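Local coordinates for fusolin (Unidentified entomopoxvirus, PDB 4YN2), which forms the virulence-enhancing spindles of an entomopoxvirus and probably attacks chitin oxidatively, in the manner of lytic polysaccharide monooxygenases, at residues T139-P144 against V176-R181; Y193-P198 against L208-Q213; T118-S123 against V130-E135. One frame throughout, in Å; residues are numbered along the deposited sequence.

Contact 1: residues T139-P144 against V176-R181; sequences TAVHEP and VPLDPR. With ZN (zinc ion), chain C.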
loop_
_atom_site.group_PDB
_atom_site.type_symbol
_atom_site.label_atom_id
_atom_site.label_comp_id
_atom_site.label_asym_id
_atom_site.label_seq_id
_atom_site.Cartn_x
_atom_site.Cartn_y
_atom_site.Cartn_z
ATOM N N THR A 139 6.744 -7.828 -16.402
ATOM C CA THR A 139 7.112 -9.196 -16.733
ATOM C C THR A 139 7.020 -9.332 -18.292
ATOM O O THR A 139 7.602 -10.253 -18.857
ATOM C CB THR A 139 6.298 -10.153 -15.879
ATOM O OG1 THR A 139 4.918 -9.968 -16.127
ATOM C CG2 THR A 139 6.567 -9.921 -14.378
ATOM N N ALA A 140 6.374 -8.361 -18.968
ATOM C CA ALA A 140 6.295 -8.249 -20.430
ATOM C C ALA A 140 6.345 -6.766 -20.824
ATOM O O ALA A 140 5.823 -5.926 -20.094
ATOM C CB ALA A 140 5.019 -8.886 -20.941
ATOM N N VAL A 141 6.982 -6.444 -21.949
ATOM C CA VAL A 141 7.073 -5.067 -22.435
ATOM C C VAL A 141 5.820 -4.782 -23.253
ATOM O O VAL A 141 5.685 -5.328 -24.346
ATOM C CB VAL A 141 8.367 -4.863 -23.265
ATOM C CG1 VAL A 141 8.416 -3.478 -23.909
ATOM C CG2 VAL A 141 9.600 -5.113 -22.402
ATOM N N HIS A 142 4.906 -3.948 -22.726
ATOM C CA HIS A 142 3.673 -3.556 -23.420
ATOM C C HIS A 142 3.712 -2.091 -23.763
ATOM O O HIS A 142 3.641 -1.246 -22.878
ATOM C CB HIS A 142 2.417 -3.823 -22.574
ATOM C CG HIS A 142 2.236 -5.228 -22.122
ATOM N ND1 HIS A 142 2.515 -6.301 -22.944
ATOM C CD2 HIS A 142 1.718 -5.689 -20.962
ATOM C CE1 HIS A 142 2.231 -7.376 -22.230
ATOM N NE2 HIS A 142 1.716 -7.050 -21.043
ATOM N N GLU A 143 3.864 -1.782 -25.042
ATOM C CA GLU A 143 3.850 -0.420 -25.540
ATOM C C GLU A 143 3.049 -0.418 -26.834
ATOM O O GLU A 143 3.118 -1.399 -27.568
ATOM C CB GLU A 143 5.270 0.110 -25.748
ATOM C CG GLU A 143 6.040 0.254 -24.444
ATOM C CD GLU A 143 7.424 0.861 -24.556
ATOM O OE1 GLU A 143 8.256 0.591 -23.658
ATOM O OE2 GLU A 143 7.695 1.559 -25.559
ATOM N N PRO A 144 2.232 0.611 -27.114
ATOM C CA PRO A 144 2.055 1.850 -26.348
ATOM C C PRO A 144 1.281 1.641 -25.035
ATOM O O PRO A 144 0.358 0.827 -24.952
ATOM C CB PRO A 144 1.296 2.744 -27.330
ATOM C CG PRO A 144 0.510 1.790 -28.162
ATOM C CD PRO A 144 1.434 0.627 -28.354
ATOM N N VAL A 176 6.221 6.505 -19.647
ATOM C CA VAL A 176 7.416 6.326 -18.835
ATOM C C VAL A 176 8.501 5.597 -19.637
ATOM O O VAL A 176 8.190 4.655 -20.361
ATOM C CB VAL A 176 6.969 5.518 -17.576
ATOM C CG1 VAL A 176 8.135 4.920 -16.811
ATOM C CG2 VAL A 176 6.095 6.377 -16.661
ATOM N N PRO A 177 9.784 5.944 -19.448
ATOM C CA PRO A 177 10.841 5.224 -20.172
ATOM C C PRO A 177 11.141 3.844 -19.599
ATOM O O PRO A 177 11.094 3.636 -18.380
ATOM C CB PRO A 177 12.046 6.135 -19.996
ATOM C CG PRO A 177 11.839 6.754 -18.686
ATOM C CD PRO A 177 10.357 7.031 -18.629
ATOM N N LEU A 178 11.461 2.905 -20.490
ATOM C CA LEU A 178 11.909 1.567 -20.131
ATOM C C LEU A 178 13.414 1.692 -19.926
ATOM O O LEU A 178 14.118 2.034 -20.870
ATOM C CB LEU A 178 11.544 0.579 -21.245
ATOM C CG LEU A 178 11.920 -0.867 -21.035
ATOM C CD1 LEU A 178 11.123 -1.487 -19.888
ATOM C CD2 LEU A 178 11.707 -1.654 -22.323
ATOM N N ASP A 179 13.893 1.535 -18.687
ATOM C CA ASP A 179 15.295 1.776 -18.339
ATOM C C ASP A 179 15.961 0.604 -17.641
ATOM O O ASP A 179 15.273 -0.252 -17.079
ATOM C CB ASP A 179 15.375 2.978 -17.377
ATOM C CG ASP A 179 15.144 4.357 -17.963
ATOM O OD1 ASP A 179 15.638 4.619 -19.093
ATOM O OD2 ASP A 179 14.635 5.232 -17.227
ATOM N N PRO A 180 17.316 0.603 -17.559
ATOM C CA PRO A 180 17.992 -0.438 -16.774
ATOM C C PRO A 180 17.655 -0.321 -15.290
ATOM O O PRO A 180 17.428 0.788 -14.792
ATOM C CB PRO A 180 19.486 -0.146 -17.004
ATOM C CG PRO A 180 19.542 0.733 -18.190
ATOM C CD PRO A 180 18.298 1.540 -18.138
ATOM N N ARG A 181 17.665 -1.442 -14.580
ATOM C CA ARG A 181 17.435 -1.436 -13.134
ATOM C C ARG A 181 18.577 -0.770 -12.427
ATOM O O ARG A 181 19.723 -0.909 -12.855
ATOM C CB ARG A 181 17.330 -2.865 -12.563
ATOM C CG ARG A 181 16.058 -3.609 -12.894
ATOM C CD ARG A 181 16.064 -4.991 -12.266
ATOM N NE ARG A 181 17.064 -5.871 -12.874
ATOM C CZ ARG A 181 17.320 -7.120 -12.489
ATOM N NH1 ARG A 181 16.634 -7.670 -11.493
ATOM N NH2 ARG A 181 18.246 -7.839 -13.116
HETATM ZN ZN ZN C . 0.888 -8.213 -19.761
#

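Contact 2: residues Y193-P198 against L208-Q213; sequences YRFTVP and LYVRWQ. With EDO (1,2-ethanediol), chain D.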
loop_
_atom_site.group_PDB
_atom_site.type_symbol
_atom_site.label_atom_id
_atom_site.label_comp_id
_atom_site.label_asym_id
_atom_site.label_seq_id
_atom_site.Cartn_x
_atom_site.Cartn_y
_atom_site.Cartn_z
ATOM N N TYR A 193 10.210 0.110 -15.742
ATOM C CA TYR A 193 9.600 1.408 -15.987
ATOM C C TYR A 193 9.847 2.202 -14.733
ATOM O O TYR A 193 9.276 1.881 -13.694
ATOM C CB TYR A 193 8.128 1.280 -16.326
ATOM C CG TYR A 193 7.899 0.662 -17.679
ATOM C CD1 TYR A 193 8.021 1.417 -18.839
ATOM C CD2 TYR A 193 7.559 -0.678 -17.805
ATOM C CE1 TYR A 193 7.798 0.853 -20.092
ATOM C CE2 TYR A 193 7.320 -1.249 -19.050
ATOM C CZ TYR A 193 7.423 -0.475 -20.192
ATOM O OH TYR A 193 7.244 -1.062 -21.419
ATOM N N ARG A 194 10.794 3.143 -14.797
ATOM C CA ARG A 194 11.225 3.973 -13.671
ATOM C C ARG A 194 10.765 5.385 -13.906
ATOM O O ARG A 194 11.024 5.927 -14.980
ATOM C CB ARG A 194 12.761 3.940 -13.535
ATOM C CG ARG A 194 13.288 2.944 -12.541
ATOM C CD ARG A 194 14.729 3.234 -12.154
ATOM N NE ARG A 194 15.723 2.993 -13.210
ATOM C CZ ARG A 194 16.555 3.895 -13.742
ATOM N NH1 ARG A 194 16.489 5.174 -13.385
ATOM N NH2 ARG A 194 17.441 3.529 -14.657
ATOM N N PHE A 195 10.097 6.001 -12.929
ATOM C CA PHE A 195 9.571 7.340 -13.154
ATOM C C PHE A 195 9.502 8.142 -11.871
ATOM O O PHE A 195 9.094 7.631 -10.827
ATOM C CB PHE A 195 8.193 7.283 -13.851
ATOM C CG PHE A 195 7.157 6.351 -13.258
ATOM C CD1 PHE A 195 7.293 4.975 -13.365
ATOM C CD2 PHE A 195 5.975 6.847 -12.735
ATOM C CE1 PHE A 195 6.325 4.120 -12.855
ATOM C CE2 PHE A 195 5.001 5.987 -12.234
ATOM C CZ PHE A 195 5.185 4.631 -12.286
ATOM N N THR A 196 9.903 9.415 -11.967
ATOM C CA THR A 196 9.956 10.330 -10.829
ATOM C C THR A 196 8.604 10.984 -10.651
ATOM O O THR A 196 8.168 11.736 -11.514
ATOM C CB THR A 196 11.078 11.346 -11.006
ATOM O OG1 THR A 196 12.288 10.613 -11.133
ATOM C CG2 THR A 196 11.206 12.278 -9.814
ATOM N N VAL A 197 7.951 10.685 -9.531
ATOM C CA VAL A 197 6.627 11.183 -9.207
ATOM C C VAL A 197 6.710 12.044 -7.955
ATOM O O VAL A 197 7.274 11.597 -6.945
ATOM C CB VAL A 197 5.640 10.004 -9.005
ATOM C CG1 VAL A 197 4.224 10.516 -8.734
ATOM C CG2 VAL A 197 5.644 9.088 -10.227
ATOM N N PRO A 198 6.107 13.250 -7.975
ATOM C CA PRO A 198 6.055 14.055 -6.752
ATOM C C PRO A 198 4.928 13.531 -5.872
ATOM O O PRO A 198 3.758 13.707 -6.188
ATOM C CB PRO A 198 5.814 15.479 -7.267
ATOM C CG PRO A 198 5.188 15.325 -8.586
ATOM C CD PRO A 198 5.386 13.916 -9.080
ATOM N N LEU A 208 -0.875 4.592 -2.596
ATOM C CA LEU A 208 -0.719 5.019 -3.984
ATOM C C LEU A 208 -1.419 3.990 -4.830
ATOM O O LEU A 208 -1.303 2.797 -4.550
ATOM C CB LEU A 208 0.737 5.131 -4.422
ATOM C CG LEU A 208 1.627 6.071 -3.661
ATOM C CD1 LEU A 208 3.067 5.860 -4.088
ATOM C CD2 LEU A 208 1.209 7.515 -3.877
ATOM N N TYR A 209 -2.201 4.424 -5.803
ATOM C CA TYR A 209 -2.880 3.528 -6.727
ATOM C C TYR A 209 -2.235 3.759 -8.063
ATOM O O TYR A 209 -2.337 4.863 -8.602
ATOM C CB TYR A 209 -4.380 3.790 -6.758
ATOM C CG TYR A 209 -5.189 2.722 -7.465
ATOM C CD1 TYR A 209 -5.090 1.388 -7.090
ATOM C CD2 TYR A 209 -6.182 3.065 -8.375
ATOM C CE1 TYR A 209 -5.919 0.421 -7.630
ATOM C CE2 TYR A 209 -7.021 2.100 -8.925
ATOM C CZ TYR A 209 -6.880 0.777 -8.557
ATOM O OH TYR A 209 -7.720 -0.162 -9.100
ATOM N N VAL A 210 -1.481 2.775 -8.542
ATOM C CA VAL A 210 -0.737 2.871 -9.795
ATOM C C VAL A 210 -1.469 2.090 -10.851
ATOM O O VAL A 210 -1.776 0.918 -10.652
ATOM C CB VAL A 210 0.723 2.366 -9.635
ATOM C CG1 VAL A 210 1.493 2.519 -10.942
ATOM C CG2 VAL A 210 1.443 3.092 -8.499
ATOM N N ARG A 211 -1.728 2.728 -11.975
ATOM C CA ARG A 211 -2.420 2.131 -13.101
ATOM C C ARG A 211 -1.514 2.147 -14.309
ATOM O O ARG A 211 -1.080 3.220 -14.720
ATOM C CB ARG A 211 -3.702 2.895 -13.390
ATOM C CG ARG A 211 -4.468 2.418 -14.607
ATOM C CD ARG A 211 -5.590 3.377 -14.913
ATOM N NE ARG A 211 -6.352 2.931 -16.072
ATOM C CZ ARG A 211 -7.097 3.702 -16.854
ATOM N NH1 ARG A 211 -7.204 5.002 -16.612
ATOM N NH2 ARG A 211 -7.749 3.177 -17.886
ATOM N N TRP A 212 -1.236 0.973 -14.875
ATOM C CA TRP A 212 -0.473 0.843 -16.111
ATOM C C TRP A 212 -1.470 0.447 -17.179
ATOM O O TRP A 212 -1.957 -0.675 -17.171
ATOM C CB TRP A 212 0.637 -0.184 -15.956
ATOM C CG TRP A 212 1.525 -0.298 -17.155
ATOM C CD1 TRP A 212 1.806 0.670 -18.075
ATOM C CD2 TRP A 212 2.197 -1.474 -17.596
ATOM N NE1 TRP A 212 2.682 0.190 -19.010
ATOM C CE2 TRP A 212 2.950 -1.123 -18.737
ATOM C CE3 TRP A 212 2.268 -2.787 -17.118
ATOM C CZ2 TRP A 212 3.768 -2.031 -19.398
ATOM C CZ3 TRP A 212 3.062 -3.696 -17.790
ATOM C CH2 TRP A 212 3.806 -3.316 -18.911
ATOM N N GLN A 213 -1.815 1.374 -18.052
ATOM C CA GLN A 213 -2.839 1.170 -19.059
ATOM C C GLN A 213 -2.271 1.031 -20.455
ATOM O O GLN A 213 -1.603 1.942 -20.928
ATOM C CB GLN A 213 -3.790 2.363 -19.020
ATOM C CG GLN A 213 -4.953 2.307 -20.021
ATOM C CD GLN A 213 -5.796 1.076 -19.857
ATOM O OE1 GLN A 213 -6.315 0.794 -18.775
ATOM N NE2 GLN A 213 -6.014 0.336 -20.924
HETATM C C1 EDO D . 13.188 8.985 -14.586
HETATM O O1 EDO D . 12.852 8.817 -13.204
HETATM C C2 EDO D . 11.923 9.274 -15.434
HETATM O O2 EDO D . 10.988 10.071 -14.702
#

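Contact 3: residues T118-S123 against V130-E135; sequences TVIPLS and VPLELE. With EDO (1,2-ethanediol), chain D.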
loop_
_atom_site.group_PDB
_atom_site.type_symbol
_atom_site.label_atom_id
_atom_site.label_comp_id
_atom_site.label_asym_id
_atom_site.label_seq_id
_atom_site.Cartn_x
_atom_site.Cartn_y
_atom_site.Cartn_z
ATOM N N THR A 118 5.625 0.977 2.989
ATOM C CA THR A 118 7.011 1.359 2.751
ATOM C C THR A 118 7.133 2.715 3.434
ATOM O O THR A 118 6.367 3.620 3.099
ATOM C CB THR A 118 7.365 1.400 1.284
ATOM O OG1 THR A 118 7.370 0.069 0.789
ATOM C CG2 THR A 118 8.746 2.025 1.044
ATOM N N VAL A 119 8.037 2.852 4.405
ATOM C CA VAL A 119 8.184 4.099 5.151
ATOM C C VAL A 119 9.228 4.985 4.475
ATOM O O VAL A 119 10.401 4.638 4.440
ATOM C CB VAL A 119 8.520 3.811 6.629
ATOM C CG1 VAL A 119 8.666 5.102 7.417
ATOM C CG2 VAL A 119 7.453 2.926 7.254
ATOM N N ILE A 120 8.790 6.129 3.949
ATOM C CA ILE A 120 9.638 7.075 3.241
ATOM C C ILE A 120 10.161 8.144 4.209
ATOM O O ILE A 120 9.362 8.922 4.727
ATOM C CB ILE A 120 8.847 7.737 2.077
ATOM C CG1 ILE A 120 8.273 6.675 1.115
ATOM C CG2 ILE A 120 9.743 8.719 1.317
ATOM C CD1 ILE A 120 7.105 7.182 0.294
ATOM N N PRO A 121 11.483 8.277 4.402
ATOM C CA PRO A 121 11.976 9.345 5.282
ATOM C C PRO A 121 11.930 10.717 4.615
ATOM O O PRO A 121 12.223 10.851 3.425
ATOM C CB PRO A 121 13.419 8.923 5.561
ATOM C CG PRO A 121 13.827 8.215 4.323
ATOM C CD PRO A 121 12.598 7.464 3.874
ATOM N N LEU A 122 11.545 11.734 5.386
ATOM C CA LEU A 122 11.554 13.117 4.907
ATOM C C LEU A 122 12.952 13.698 5.115
ATOM O O LEU A 122 13.551 13.485 6.171
ATOM C CB LEU A 122 10.514 13.988 5.644
ATOM C CG LEU A 122 9.186 14.153 4.927
ATOM C CD1 LEU A 122 8.520 12.832 4.714
ATOM C CD2 LEU A 122 8.283 15.079 5.686
ATOM N N SER A 123 13.450 14.460 4.135
ATOM C CA SER A 123 14.729 15.157 4.248
ATOM C C SER A 123 14.521 16.398 5.122
ATOM O O SER A 123 15.326 16.687 6.007
ATOM C CB SER A 123 15.252 15.544 2.867
ATOM O OG SER A 123 16.612 15.943 2.936
ATOM N N VAL A 130 7.451 14.788 -1.995
ATOM C CA VAL A 130 8.715 14.050 -2.030
ATOM C C VAL A 130 8.837 13.511 -3.451
ATOM O O VAL A 130 7.997 12.701 -3.851
ATOM C CB VAL A 130 8.808 12.920 -0.936
ATOM C CG1 VAL A 130 9.717 11.765 -1.371
ATOM C CG2 VAL A 130 9.315 13.475 0.395
ATOM N N PRO A 131 9.829 13.964 -4.254
ATOM C CA PRO A 131 10.024 13.348 -5.567
ATOM C C PRO A 131 10.536 11.941 -5.332
ATOM O O PRO A 131 11.573 11.771 -4.696
ATOM C CB PRO A 131 11.056 14.247 -6.241
ATOM C CG PRO A 131 11.824 14.837 -5.134
ATOM C CD PRO A 131 10.922 14.903 -3.939
ATOM N N LEU A 132 9.753 10.947 -5.704
ATOM C CA LEU A 132 10.119 9.553 -5.492
ATOM C C LEU A 132 10.191 8.877 -6.813
ATOM O O LEU A 132 9.253 8.989 -7.610
ATOM C CB LEU A 132 9.090 8.862 -4.587
ATOM C CG LEU A 132 9.501 7.518 -3.978
ATOM C CD1 LEU A 132 10.688 7.675 -3.029
ATOM C CD2 LEU A 132 8.335 6.900 -3.228
ATOM N N GLU A 133 11.286 8.162 -7.069
ATOM C CA GLU A 133 11.387 7.428 -8.316
ATOM C C GLU A 133 10.713 6.081 -8.167
ATOM O O GLU A 133 11.268 5.159 -7.560
ATOM C CB GLU A 133 12.814 7.261 -8.769
ATOM C CG GLU A 133 12.857 6.809 -10.220
ATOM C CD GLU A 133 14.260 6.543 -10.701
ATOM O OE1 GLU A 133 15.041 5.930 -9.940
ATOM O OE2 GLU A 133 14.587 6.943 -11.841
ATOM N N LEU A 134 9.509 5.979 -8.701
ATOM C CA LEU A 134 8.747 4.741 -8.676
ATOM C C LEU A 134 9.375 3.737 -9.628
ATOM O O LEU A 134 9.928 4.136 -10.652
ATOM C CB LEU A 134 7.271 4.985 -9.065
ATOM C CG LEU A 134 6.328 5.313 -7.898
ATOM C CD1 LEU A 134 6.825 6.468 -7.101
ATOM C CD2 LEU A 134 4.927 5.583 -8.400
ATOM N N GLU A 135 9.340 2.449 -9.275
ATOM C CA GLU A 135 9.832 1.381 -10.154
ATOM C C GLU A 135 8.710 0.385 -10.390
ATOM O O GLU A 135 8.259 -0.251 -9.436
ATOM C CB GLU A 135 11.058 0.692 -9.531
ATOM C CG GLU A 135 11.711 -0.375 -10.400
ATOM C CD GLU A 135 12.651 -1.301 -9.648
ATOM O OE1 GLU A 135 12.243 -1.835 -8.593
ATOM O OE2 GLU A 135 13.785 -1.520 -10.130
HETATM C C1 EDO D . 13.188 8.985 -14.586
HETATM O O1 EDO D . 12.852 8.817 -13.204
HETATM C C2 EDO D . 11.923 9.274 -15.434
HETATM O O2 EDO D . 10.988 10.071 -14.702
#

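Contact 1: residues T139-P144 against V176-R181
V141 holds CG1 anti to its backbone N (chi1 174°), and L178 likewise carries CG anti to N (chi1 -179°); these torsions send the V141 methyls and L178 CD2 toward each other. The two side chains cross at about a right angle. CD2 of L178 sits between the two prongs of V141, 4.1 Å from CG1 and equally far from CG2. E143 approaches the same leucine with an extended chain, lying 4.1 Å from L178 CB by its OE1. This is van der Waals contact alone: the polar demand of OE1 is met by a hydrogen bond with the hydroxyl of Y193. Only 112 Å² is buried, in keeping with a small surface patch where the loop after strand 129-138 passes the short strand 178-180. H142, between the two contacting loop residues, faces elsewhere. Its NE2 binds the zinc ion at 1.9 Å, and the amino nitrogen of H1 binds the same ion, consistent with the histidine brace of lytic polysaccharide monooxygenases. The carbonyl oxygen of A140 stands 4.1 Å above the centre of the H142 ring, while the W212 ring meets that imidazole with planes about 20° apart. The alternation in the loop thus separates two chemistries: V141 packs methyl against methyl on L178 and E143 only brushes its CB, a small dispersion contact, whereas the H142 side chain makes no contact with 176-181 and binds the zinc ion.

Contact 2: residues Y193-P198 against L208-Q213
Y193 and W212 turn their rings obliquely to one another, with centroids of the tyrosine ring and the indole six-membered ring 5.3 Å apart and their planes at 50°, a geometry that is neither a stack nor a T-shaped pair. The nearest approach is Y193 CE2 to W212 CZ2, at 3.7 Å. The side chains cross at about a right angle; the tyrosine CG lies beside its backbone N, that of W212 anti to N (chi1 -176°). Further along, F195 presents an edge: V210 CG1 lies near the ring plane, 4.5 Å from F195 CZ. With chi1 at 49°, the phenyl group occupies the crowded position between N and the carbonyl carbon, and the carbonyl oxygen of Y193 lies in plane at its edge. These four buried residues join strand 191-200 of the four-stranded antiparallel sheet to strand 206-214 of the mixed sheet, forming part of the core of the beta-sandwich known from lytic polysaccharide monooxygenases. Y147 stacks on W212, whose NE1 is hydrogen-bonded to S145 OG. R211 and Q213 point off the other side of their strand, where R211 NH2 donates to Q213 OE1 at 2.9 Å from above the carbonyl plane. On the outer side of strand 191-200 lies 1,2-ethanediol, probably from the crystallisation liquor: T196 N donates to O2 of the diol at 3.0 Å and T196 OG1 to O1 at 2.8 Å.

Contact 3: residues T118-S123 against V130-E135
Apolar contacts between I120, L122, V130 and L132 make up the whole direct interface, which buries 160 Å². I120 uses two branches. Its CD1 meets L132 CD2 tip to tip at 3.7 Å, while its CG2, anti to the backbone N, passes alongside V130 in the opposite direction and comes 4.1 Å from V130 CG1. The other methyl of V130, CG2, is approached more loosely by L122 CD1, at 4.4 Å. L122 has chi1 at -96°, away from the usual staggered value, and it is the far end of this side chain that reaches the valine. Polar interactions point elsewhere. E133, on the outward face of its strand, accepts a hydrogen bond at OE2 from O1 of 1,2-ethanediol, 2.9 Å away, and the same carboxylate oxygen forms a salt bridge with R194. Backbone hydrogen bonds tie T118 and I120 to N229, placing strand 118-121 parallel beside strand 220-231 of the mixed sheet. Strand 129-138 belongs to the antiparallel sheet, so aliphatic side chains of strand 118-121 and the residue just after it pack here against those of the other sheet, as expected for the hydrophobic core of the beta-sandwich in this family.

Along the chain the contacts close in series, contact 3 first, then contact 1, then contact 2. The four-stranded antiparallel sheet unites them: strand 129-138 serves contact 3, strand 191-200 contact 2, and strand 178-180 contact 1, as successive neighbours. Backbone bonds join the first two of these, F195 O to L134 N at 2.7 Å and V197 O to L132 N at 2.8 Å. Contacts 2 and 3, centres about 13 Å apart, contribute to the packing between the two sheets. The centre of contact 1 lies about 12 Å from that of contact 2 and about 21 Å from that of contact 3; E143 OE1 with Y193 OH, and A140 O against W212 CH2, join contacts 1 and 2 beside the zinc ion.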